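Local atomic coordinates of protein-S-isoprenylcysteine O-methyltransferase (Tribolium castaneum, PDB entry 5V7P), a protein that transfers a methyl group from S-adenosyl-L-methionine to the carboxyl group of isoprenylated C-terminal cysteines on proteins, working within the endoplasmic reticulum membrane. Residues A100-S105 against L168-R173; F143-T146 against L152-I155; G202-F207 against C263-Q268. All coordinates share one frame; numbering follows the deposited sequence.

Contact 1: A100-S105 against L168-R173. With MPG ([(Z)-octadec-9-enyl] (2R)-2,3-bis(oxidanyl)propanoate), chain R.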
loop_
_atom_site.group_PDB
_atom_site.type_symbol
_atom_site.label_atom_id
_atom_site.label_comp_id
_atom_site.label_asym_id
_atom_site.label_seq_id
_atom_site.Cartn_x
_atom_site.Cartn_y
_atom_site.Cartn_z
ATOM N N ALA A 100 -4.917 11.890 -4.258
ATOM C CA ALA A 100 -5.283 11.371 -5.571
ATOM C C ALA A 100 -4.053 11.159 -6.442
ATOM O O ALA A 100 -3.942 10.141 -7.135
ATOM C CB ALA A 100 -6.266 12.322 -6.253
ATOM N N LEU A 101 -3.116 12.109 -6.422
ATOM C CA LEU A 101 -1.912 11.967 -7.235
ATOM C C LEU A 101 -1.061 10.796 -6.762
ATOM O O LEU A 101 -0.476 10.079 -7.580
ATOM C CB LEU A 101 -1.101 13.264 -7.212
ATOM C CG LEU A 101 -1.587 14.404 -8.113
ATOM C CD1 LEU A 101 -0.688 15.624 -7.955
ATOM C CD2 LEU A 101 -1.642 13.981 -9.580
ATOM N N PHE A 102 -0.980 10.584 -5.448
ATOM C CA PHE A 102 -0.200 9.466 -4.933
ATOM C C PHE A 102 -0.705 8.145 -5.497
ATOM O O PHE A 102 0.066 7.360 -6.061
ATOM C CB PHE A 102 -0.248 9.438 -3.407
ATOM C CG PHE A 102 0.396 8.218 -2.812
ATOM C CD1 PHE A 102 1.751 8.205 -2.532
ATOM C CD2 PHE A 102 -0.351 7.080 -2.549
ATOM C CE1 PHE A 102 2.350 7.084 -1.994
ATOM C CE2 PHE A 102 0.243 5.955 -2.010
ATOM C CZ PHE A 102 1.595 5.957 -1.732
ATOM N N HIS A 103 -2.005 7.884 -5.354
ATOM C CA HIS A 103 -2.541 6.580 -5.727
ATOM C C HIS A 103 -2.492 6.364 -7.235
ATOM O O HIS A 103 -2.224 5.249 -7.696
ATOM C CB HIS A 103 -3.968 6.434 -5.201
ATOM C CG HIS A 103 -4.046 6.289 -3.712
ATOM N ND1 HIS A 103 -3.668 5.137 -3.057
ATOM C CD2 HIS A 103 -4.451 7.153 -2.750
ATOM C CE1 HIS A 103 -3.838 5.296 -1.757
ATOM N NE2 HIS A 103 -4.312 6.511 -1.544
ATOM N N TYR A 104 -2.738 7.412 -8.026
ATOM C CA TYR A 104 -2.699 7.241 -9.474
ATOM C C TYR A 104 -1.268 7.074 -9.970
ATOM O O TYR A 104 -0.961 6.127 -10.703
ATOM C CB TYR A 104 -3.357 8.417 -10.191
ATOM C CG TYR A 104 -3.129 8.310 -11.679
ATOM C CD1 TYR A 104 -3.733 7.300 -12.414
ATOM C CD2 TYR A 104 -2.275 9.181 -12.338
ATOM C CE1 TYR A 104 -3.514 7.176 -13.764
ATOM C CE2 TYR A 104 -2.052 9.064 -13.694
ATOM C CZ TYR A 104 -2.675 8.058 -14.400
ATOM O OH TYR A 104 -2.459 7.925 -15.747
ATOM N N SER A 105 -0.382 8.004 -9.601
ATOM C CA SER A 105 1.009 7.901 -10.023
ATOM C C SER A 105 1.624 6.577 -9.588
ATOM O O SER A 105 2.538 6.070 -10.248
ATOM C CB SER A 105 1.814 9.073 -9.460
ATOM O OG SER A 105 1.757 9.094 -8.044
ATOM N N LEU A 168 8.466 15.959 -1.811
ATOM C CA LEU A 168 9.775 15.322 -1.699
ATOM C C LEU A 168 9.635 13.814 -1.531
ATOM O O LEU A 168 10.291 13.036 -2.234
ATOM C CB LEU A 168 10.553 15.925 -0.530
ATOM C CG LEU A 168 10.946 17.398 -0.661
ATOM C CD1 LEU A 168 11.586 17.886 0.629
ATOM C CD2 LEU A 168 11.883 17.612 -1.837
ATOM N N GLY A 169 8.780 13.382 -0.604
ATOM C CA GLY A 169 8.569 11.956 -0.419
ATOM C C GLY A 169 8.056 11.288 -1.677
ATOM O O GLY A 169 8.416 10.147 -1.981
ATOM N N GLU A 170 7.211 11.992 -2.433
ATOM C CA GLU A 170 6.700 11.437 -3.679
ATOM C C GLU A 170 7.807 11.299 -4.713
ATOM O O GLU A 170 7.903 10.270 -5.395
ATOM C CB GLU A 170 5.565 12.303 -4.223
ATOM C CG GLU A 170 4.190 11.690 -4.034
ATOM C CD GLU A 170 3.976 10.479 -4.917
ATOM O OE1 GLU A 170 4.075 10.620 -6.154
ATOM O OE2 GLU A 170 3.725 9.382 -4.378
ATOM N N VAL A 171 8.654 12.322 -4.847
ATOM C CA VAL A 171 9.754 12.249 -5.803
ATOM C C VAL A 171 10.704 11.123 -5.421
ATOM O O VAL A 171 11.101 10.309 -6.262
ATOM C CB VAL A 171 10.479 13.605 -5.890
ATOM C CG1 VAL A 171 11.699 13.517 -6.804
ATOM C CG2 VAL A 171 9.525 14.675 -6.400
ATOM N N LEU A 172 11.077 11.053 -4.141
ATOM C CA LEU A 172 11.933 9.965 -3.680
ATOM C C LEU A 172 11.322 8.614 -4.027
ATOM O O LEU A 172 12.002 7.725 -4.552
ATOM C CB LEU A 172 12.151 10.074 -2.168
ATOM C CG LEU A 172 13.451 9.514 -1.572
ATOM C CD1 LEU A 172 13.240 9.139 -0.111
ATOM C CD2 LEU A 172 14.004 8.330 -2.352
ATOM N N ARG A 173 10.027 8.453 -3.750
ATOM C CA ARG A 173 9.359 7.172 -3.952
ATOM C C ARG A 173 9.391 6.760 -5.420
ATOM O O ARG A 173 9.852 5.664 -5.763
ATOM C CB ARG A 173 7.916 7.263 -3.446
ATOM C CG ARG A 173 7.084 6.005 -3.666
ATOM C CD ARG A 173 6.782 5.312 -2.367
ATOM N NE ARG A 173 6.580 3.878 -2.562
ATOM C CZ ARG A 173 5.405 3.299 -2.786
ATOM N NH1 ARG A 173 5.337 1.986 -2.959
ATOM N NH2 ARG A 173 4.297 4.023 -2.832
HETATM C C2 MPG R . 19.848 9.591 -9.096
HETATM C C3 MPG R . 18.569 10.412 -8.971
HETATM C C4 MPG R . 18.801 11.524 -7.954
HETATM C C5 MPG R . 17.540 12.378 -7.834
HETATM C C6 MPG R . 16.572 11.751 -6.835
HETATM C C7 MPG R . 15.563 12.800 -6.372
HETATM C C8 MPG R . 14.846 12.296 -5.126
HETATM C C9 MPG R . 14.182 13.482 -4.417
HETATM C C10 MPG R . 14.248 13.717 -3.122
HETATM C C11 MPG R . 14.992 12.845 -2.107
HETATM C C12 MPG R . 15.957 13.709 -1.306
HETATM C C13 MPG R . 15.163 14.615 -0.368
HETATM O O1 MPG R . 21.097 8.471 -10.776
HETATM C C1 MPG R . 19.788 8.719 -10.347
HETATM C CXD MPG R . 22.565 7.245 -12.431
HETATM O O2 MPG R . 23.476 6.567 -11.610
HETATM C C21 MPG R . 23.131 8.617 -12.791
HETATM O O3 MPG R . 24.481 8.487 -13.144
HETATM O O4 MPG R . 20.345 6.666 -11.889
HETATM C CX3 MPG R . 21.240 7.420 -11.689
#
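F102 and E170 face one another where two transmembrane helix segments, A100-S105 and L168-R173, run almost parallel at 4° with their axes 11.6 Å apart. Such spacing leaves side chains to bridge the gap, and F102 shows how one ring can do so. Its CG stands anti to the backbone N (chi1 173°), which carries the ring toward the other helix, where CD1 nears the acid and CZ the base. The carboxylate of E170 comes in obliquely, its plane 78° from that of the ring; OE2 is modelled only 2.9 Å from CD1 of F102, a doubtfully short approach. At the far end of the ring, CZ of F102 meets the edge of the R173 guanidinium 3.5 Å from NH2. Neither charge depends on the ring for its partner: E170 OE2 forms a salt bridge with K174, and R173 NH2 one with E106. OG of S105 lies 3.4 Å from OE1 of E170 but is hydrogen-bonded back to O of L101, so the acid is merely a neighbour. F102 also makes a cation-pi contact with K174, stacks on W218 and meets the ring of W215. Cutting F102 to an alanine would probably open a gap beside those rings and leave K174 without its aromatic partner. On another side of L168-R173, V171 CG1 packs against MPG C9 at 3.4 Å and L172 CG against MPG C11 at 3.7 Å. Within the bundle, helix 210-225, with both tryptophans, meets L172 and R173; helix 59-84 packs on A100, L101, H103 and Y104, and helix 4-29 on L101 and Y104.

Contact 2: F143-T146 against L152-I155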
loop_
_atom_site.group_PDB
_atom_site.type_symbol
_atom_site.label_atom_id
_atom_site.label_comp_id
_atom_site.label_asym_id
_atom_site.label_seq_id
_atom_site.Cartn_x
_atom_site.Cartn_y
_atom_site.Cartn_z
ATOM N N PHE A 143 -12.298 18.332 10.446
ATOM C CA PHE A 143 -13.543 19.088 10.402
ATOM C C PHE A 143 -14.087 19.398 11.792
ATOM O O PHE A 143 -14.723 20.440 11.979
ATOM C CB PHE A 143 -14.582 18.335 9.571
ATOM C CG PHE A 143 -14.301 18.374 8.099
ATOM C CD1 PHE A 143 -14.526 19.532 7.373
ATOM C CD2 PHE A 143 -13.790 17.267 7.445
ATOM C CE1 PHE A 143 -14.257 19.580 6.021
ATOM C CE2 PHE A 143 -13.521 17.308 6.094
ATOM C CZ PHE A 143 -13.752 18.468 5.379
ATOM N N ILE A 144 -13.856 18.524 12.772
ATOM C CA ILE A 144 -14.183 18.871 14.152
ATOM C C ILE A 144 -13.274 19.993 14.635
ATOM O O ILE A 144 -13.729 20.963 15.253
ATOM C CB ILE A 144 -14.088 17.629 15.060
ATOM C CG1 ILE A 144 -15.229 16.660 14.737
ATOM C CG2 ILE A 144 -14.129 18.030 16.541
ATOM C CD1 ILE A 144 -15.219 15.370 15.551
ATOM N N GLU A 145 -11.973 19.884 14.352
ATOM C CA GLU A 145 -11.034 20.918 14.772
ATOM C C GLU A 145 -11.252 22.213 14.000
ATOM O O GLU A 145 -11.081 23.305 14.554
ATOM C CB GLU A 145 -9.597 20.432 14.594
ATOM C CG GLU A 145 -9.151 19.428 15.643
ATOM C CD GLU A 145 -7.767 18.880 15.369
ATOM O OE1 GLU A 145 -7.241 19.118 14.262
ATOM O OE2 GLU A 145 -7.205 18.208 16.259
ATOM N N THR A 146 -11.614 22.114 12.719
ATOM C CA THR A 146 -11.852 23.320 11.936
ATOM C C THR A 146 -13.139 24.018 12.353
ATOM O O THR A 146 -13.272 25.228 12.149
ATOM C CB THR A 146 -11.878 22.987 10.439
ATOM O OG1 THR A 146 -11.319 24.080 9.702
ATOM C CG2 THR A 146 -13.299 22.715 9.933
ATOM N N LEU A 152 -6.733 27.264 13.633
ATOM C CA LEU A 152 -5.730 26.210 13.526
ATOM C C LEU A 152 -5.471 25.842 12.070
ATOM O O LEU A 152 -4.317 25.678 11.660
ATOM C CB LEU A 152 -6.181 24.981 14.318
ATOM C CG LEU A 152 -5.272 23.748 14.274
ATOM C CD1 LEU A 152 -3.951 24.022 14.967
ATOM C CD2 LEU A 152 -5.970 22.556 14.901
ATOM N N LYS A 153 -6.530 25.708 11.275
ATOM C CA LYS A 153 -6.393 25.336 9.873
ATOM C C LYS A 153 -6.092 26.525 8.972
ATOM O O LYS A 153 -5.890 26.333 7.767
ATOM C CB LYS A 153 -7.667 24.636 9.389
ATOM C CG LYS A 153 -8.174 23.545 10.323
ATOM C CD LYS A 153 -7.117 22.479 10.594
ATOM C CE LYS A 153 -7.685 21.351 11.439
ATOM N NZ LYS A 153 -6.669 20.316 11.761
ATOM N N GLU A 154 -6.059 27.738 9.519
ATOM C CA GLU A 154 -5.704 28.931 8.763
ATOM C C GLU A 154 -4.214 29.240 8.827
ATOM O O GLU A 154 -3.791 30.299 8.353
ATOM C CB GLU A 154 -6.507 30.130 9.270
ATOM C CG GLU A 154 -7.975 30.106 8.863
ATOM C CD GLU A 154 -8.804 31.138 9.600
ATOM O OE1 GLU A 154 -9.678 30.739 10.398
ATOM O OE2 GLU A 154 -8.579 32.348 9.389
ATOM N N ILE A 155 -3.415 28.344 9.398
ATOM C CA ILE A 155 -1.954 28.530 9.458
ATOM C C ILE A 155 -1.400 27.870 8.201
ATOM O O ILE A 155 -0.867 26.758 8.211
ATOM C CB ILE A 155 -1.351 27.956 10.745
ATOM C CG1 ILE A 155 -2.099 28.493 11.972
ATOM C CG2 ILE A 155 0.129 28.303 10.825
ATOM C CD1 ILE A 155 -1.728 27.807 13.271
#
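E145 and K153 form a salt bridge between the last turns of helix 129-148 and the short helix that follows it, an example of a buried charged pair whose basic end is richly supplied with acceptors. The bond runs from K153 NZ to E145 OE1 at 2.8 Å, and the ammonium meets that oxygen nearly head-on, in line with its C-O bond. K153 reaches it by bending at chi2 (-56°) and then running out straight, its chain crossing that of E145 at about a right angle, with CE 3.8 Å from E145 CB. The ammonium has further acceptors: the backbone oxygens of L226 and I227 and OD1 of N228, residues just beyond helix 210-225. Four oxygens compete for three N-H groups, so some of these bonds are probably bifurcated or weaker, and the lysine is likely to be held firmly in its charged form. The acid is less evenly served. Its OE2 lies close to OE2 of E141, a pairing of like charges that may raise the proton affinity of one of the two, whereas OE1 has the lysine and, 3.7 Å away, the methyl CD2 of L152. T146 OG1 rests against the aliphatic part of the K153 chain, 3.3 Å from CG of K153, but the polar partner of this hydroxyl is OD1 of N88, to which it is hydrogen-bonded. The two segments thus link the 150-155 turn to the connections holding N88 and N228, all on the inferred lumenal side. This is a buried Glu-Lys salt bridge tying a helix end to the tight connection that follows it in a multispanning helical membrane protein, shortly before I155, at the N-cap position of helix 156-180.

Contact 3: G202-F207 against C263-Q268. With SAH (S-adenosyl-L-homocysteine), chain C; MPG ([(Z)-octadec-9-enyl] (2R)-2,3-bis(oxidanyl)propanoate), chain R.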
loop_
_atom_site.group_PDB
_atom_site.type_symbol
_atom_site.label_atom_id
_atom_site.label_comp_id
_atom_site.label_asym_id
_atom_site.label_seq_id
_atom_site.Cartn_x
_atom_site.Cartn_y
_atom_site.Cartn_z
ATOM N N GLY A 202 21.926 4.944 -7.602
ATOM C CA GLY A 202 20.878 5.943 -7.487
ATOM C C GLY A 202 20.471 6.135 -6.038
ATOM O O GLY A 202 21.293 6.062 -5.119
ATOM N N VAL A 203 19.176 6.382 -5.826
ATOM C CA VAL A 203 18.672 6.563 -4.470
ATOM C C VAL A 203 18.921 5.331 -3.612
ATOM O O VAL A 203 18.910 5.423 -2.381
ATOM C CB VAL A 203 17.172 6.930 -4.500
ATOM C CG1 VAL A 203 16.979 8.301 -5.135
ATOM C CG2 VAL A 203 16.360 5.874 -5.239
ATOM N N TYR A 204 19.157 4.170 -4.230
ATOM C CA TYR A 204 19.524 2.991 -3.456
ATOM C C TYR A 204 20.948 3.067 -2.922
ATOM O O TYR A 204 21.326 2.229 -2.097
ATOM C CB TYR A 204 19.332 1.727 -4.296
ATOM C CG TYR A 204 17.878 1.347 -4.421
ATOM C CD1 TYR A 204 17.095 1.844 -5.454
ATOM C CD2 TYR A 204 17.278 0.516 -3.486
ATOM C CE1 TYR A 204 15.757 1.511 -5.560
ATOM C CE2 TYR A 204 15.948 0.176 -3.584
ATOM C CZ TYR A 204 15.190 0.678 -4.620
ATOM O OH TYR A 204 13.860 0.341 -4.716
ATOM N N ALA A 205 21.738 4.047 -3.361
ATOM C CA ALA A 205 23.006 4.334 -2.707
ATOM C C ALA A 205 22.828 5.194 -1.462
ATOM O O ALA A 205 23.695 5.174 -0.582
ATOM C CB ALA A 205 23.961 5.028 -3.680
ATOM N N TRP A 206 21.727 5.944 -1.372
ATOM C CA TRP A 206 21.450 6.744 -0.182
ATOM C C TRP A 206 20.801 5.899 0.907
ATOM O O TRP A 206 21.232 5.926 2.066
ATOM C CB TRP A 206 20.536 7.922 -0.533
ATOM C CG TRP A 206 21.009 8.778 -1.668
ATOM C CD1 TRP A 206 22.253 8.794 -2.230
ATOM C CD2 TRP A 206 20.232 9.744 -2.385
ATOM N NE1 TRP A 206 22.298 9.712 -3.252
ATOM C CE2 TRP A 206 21.070 10.309 -3.367
ATOM C CE3 TRP A 206 18.909 10.187 -2.292
ATOM C CZ2 TRP A 206 20.628 11.294 -4.248
ATOM C CZ3 TRP A 206 18.472 11.164 -3.167
ATOM C CH2 TRP A 206 19.328 11.707 -4.133
ATOM N N PHE A 207 19.757 5.154 0.551
ATOM C CA PHE A 207 19.004 4.339 1.491
ATOM C C PHE A 207 18.797 2.952 0.904
ATOM O O PHE A 207 18.746 2.777 -0.317
ATOM C CB PHE A 207 17.634 4.960 1.809
ATOM C CG PHE A 207 17.655 6.455 1.937
ATOM C CD1 PHE A 207 18.137 7.061 3.084
ATOM C CD2 PHE A 207 17.174 7.256 0.914
ATOM C CE1 PHE A 207 18.148 8.437 3.205
ATOM C CE2 PHE A 207 17.184 8.633 1.029
ATOM C CZ PHE A 207 17.671 9.223 2.177
ATOM N N CYS A 263 24.738 -8.386 2.455
ATOM C CA CYS A 263 25.406 -8.153 3.731
ATOM C C CYS A 263 26.353 -6.963 3.631
ATOM O O CYS A 263 26.365 -6.090 4.504
ATOM C CB CYS A 263 26.153 -9.413 4.169
ATOM S SG CYS A 263 26.729 -9.371 5.883
ATOM N N ASP A 264 27.150 -6.904 2.559
ATOM C CA ASP A 264 28.016 -5.748 2.341
ATOM C C ASP A 264 27.195 -4.481 2.147
ATOM O O ASP A 264 27.604 -3.393 2.571
ATOM C CB ASP A 264 28.913 -5.982 1.124
ATOM C CG ASP A 264 29.810 -7.192 1.280
ATOM O OD1 ASP A 264 30.120 -7.566 2.432
ATOM O OD2 ASP A 264 30.210 -7.768 0.247
ATOM N N TYR A 265 26.035 -4.604 1.497
ATOM C CA TYR A 265 25.170 -3.455 1.259
ATOM C C TYR A 265 24.588 -2.914 2.560
ATOM O O TYR A 265 24.380 -1.702 2.688
ATOM C CB TYR A 265 24.064 -3.863 0.286
ATOM C CG TYR A 265 23.098 -2.772 -0.113
ATOM C CD1 TYR A 265 23.547 -1.542 -0.573
ATOM C CD2 TYR A 265 21.727 -2.991 -0.066
ATOM C CE1 TYR A 265 22.656 -0.554 -0.951
ATOM C CE2 TYR A 265 20.833 -2.013 -0.442
ATOM C CZ TYR A 265 21.299 -0.799 -0.884
ATOM O OH TYR A 265 20.398 0.167 -1.258
ATOM N N GLN A 266 24.331 -3.793 3.534
ATOM C CA GLN A 266 23.826 -3.350 4.829
ATOM C C GLN A 266 24.876 -2.573 5.610
ATOM O O GLN A 266 24.530 -1.657 6.365
ATOM C CB GLN A 266 23.352 -4.554 5.643
ATOM C CG GLN A 266 22.091 -5.205 5.108
ATOM C CD GLN A 266 21.748 -6.491 5.830
ATOM O OE1 GLN A 266 22.605 -7.350 6.034
ATOM N NE2 GLN A 266 20.489 -6.626 6.228
ATOM N N GLN A 267 26.154 -2.920 5.454
ATOM C CA GLN A 267 27.210 -2.216 6.173
ATOM C C GLN A 267 27.501 -0.850 5.567
ATOM O O GLN A 267 27.973 0.047 6.276
ATOM C CB GLN A 267 28.491 -3.052 6.188
ATOM C CG GLN A 267 28.291 -4.504 6.592
ATOM C CD GLN A 267 27.687 -4.656 7.972
ATOM O OE1 GLN A 267 27.893 -3.816 8.848
ATOM N NE2 GLN A 267 26.928 -5.727 8.171
ATOM N N GLN A 268 27.225 -0.669 4.276
ATOM C CA GLN A 268 27.548 0.575 3.589
ATOM C C GLN A 268 26.400 1.577 3.589
ATOM O O GLN A 268 26.648 2.787 3.559
ATOM C CB GLN A 268 27.953 0.284 2.142
ATOM C CG GLN A 268 29.209 -0.561 2.005
ATOM C CD GLN A 268 29.458 -1.006 0.578
ATOM O OE1 GLN A 268 29.461 -2.200 0.279
ATOM N NE2 GLN A 268 29.672 -0.044 -0.314
HETATM N N SAH C . 12.362 -1.917 -0.058
HETATM C CA SAH C . 12.669 -1.290 -1.336
HETATM C CB SAH C . 11.850 -1.928 -2.452
HETATM C CG SAH C . 10.354 -2.023 -2.169
HETATM S SD SAH C . 9.511 -3.017 -3.428
HETATM C C SAH C . 12.405 0.213 -1.285
HETATM O O SAH C . 11.746 0.712 -0.371
HETATM O OXT SAH C . 12.842 0.968 -2.154
HETATM C "C5'" SAH C . 9.749 -4.596 -2.563
HETATM C "C4'" SAH C . 10.560 -5.610 -3.360
HETATM O "O4'" SAH C . 11.799 -5.049 -3.742
HETATM C "C3'" SAH C . 10.857 -6.839 -2.514
HETATM O "O3'" SAH C . 10.342 -7.999 -3.125
HETATM C "C2'" SAH C . 12.366 -6.907 -2.400
HETATM O "O2'" SAH C . 12.835 -8.219 -2.616
HETATM C "C1'" SAH C . 12.868 -5.934 -3.464
HETATM N N9 SAH C . 14.058 -5.163 -3.046
HETATM C C8 SAH C . 14.250 -4.486 -1.871
HETATM N N7 SAH C . 15.468 -3.902 -1.896
HETATM C C5 SAH C . 16.057 -4.195 -3.074
HETATM C C6 SAH C . 17.291 -3.859 -3.610
HETATM N N6 SAH C . 18.147 -3.106 -2.926
HETATM N N1 SAH C . 17.621 -4.317 -4.865
HETATM C C2 SAH C . 16.738 -5.099 -5.579
HETATM N N3 SAH C . 15.515 -5.428 -5.038
HETATM C C4 SAH C . 15.182 -4.983 -3.806
HETATM C C2 MPG R . 19.848 9.591 -9.096
HETATM C C3 MPG R . 18.569 10.412 -8.971
HETATM C C4 MPG R . 18.801 11.524 -7.954
HETATM C C5 MPG R . 17.540 12.378 -7.834
HETATM C C6 MPG R . 16.572 11.751 -6.835
HETATM C C7 MPG R . 15.563 12.800 -6.372
HETATM C C8 MPG R . 14.846 12.296 -5.126
HETATM C C9 MPG R . 14.182 13.482 -4.417
HETATM C C10 MPG R . 14.248 13.717 -3.122
HETATM C C11 MPG R . 14.992 12.845 -2.107
HETATM C C12 MPG R . 15.957 13.709 -1.306
HETATM C C13 MPG R . 15.163 14.615 -0.368
HETATM O O1 MPG R . 21.097 8.471 -10.776
HETATM C C1 MPG R . 19.788 8.719 -10.347
HETATM C CXD MPG R . 22.565 7.245 -12.431
HETATM O O2 MPG R . 23.476 6.567 -11.610
HETATM C C21 MPG R . 23.131 8.617 -12.791
HETATM O O3 MPG R . 24.481 8.487 -13.144
HETATM O O4 MPG R . 20.345 6.666 -11.889
HETATM C CX3 MPG R . 21.240 7.420 -11.689
#
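Y265 and Y204 carry most of this contact, with the backbone of F207 beside them, and together they illustrate how a methyl-donor-binding residue can be held by its main chain while its side chain serves the ligand. Y265, with CG anti to its own backbone N (chi1 -178°), extends from helix 260-268 so that its hydroxyl points at the single helical turn 203-206. There OH of Y265 donates a hydrogen bond to O of Y204; the modelled length of 2.4 Å is very short and its exact value doubtful. The carbonyl oxygen lies near the plane of the Y265 ring, at its edge, and in return the Y265 hydroxyl sits in the plane of the Y204 ring, 3.6 Å from CB of Y204. O of F207 comes within 3.2 Å of the same Y265 OH. The phenol of Y204 turns elsewhere: its OH gives a weak hydrogen bond of 2.8 Å to OXT of S-adenosyl-L-homocysteine. Both tyrosines also come near the adenine amino group, with Y265 CE2 and Y204 CD2 each 3.8 Å from SAH N6. From the other side of the turn, V203 and W206 pack on MPG. Y265 thus plays two parts: it touches the ligand itself and, through the carbonyl of Y204, probably steadies Y204 as a second-shell residue would.

In the fold
The contacts run from the middle of the helical bundle (contact 1) to the methyl-donor site (contact 3) and the inferred lumenal side (contact 2). Contacts 1 and 3, with centres 22 Å apart, are continuous: L172 CD2 packs on V203 CG1 and L172 CD1 on F207 CE2, each at 4.1 Å, and one MPG touches both. Both lie near the bound S-adenosyl-L-homocysteine: the R173 side chain comes about 6 Å from this product and about 7 Å from that of R246, an inferred substrate-binding residue, whereas contact 3 touches the product directly. Contact 2 stands apart, its nearest atoms about 15 Å from contact 1 and about 26 Å from contact 3, yet its chain leads straight into helix 156-180.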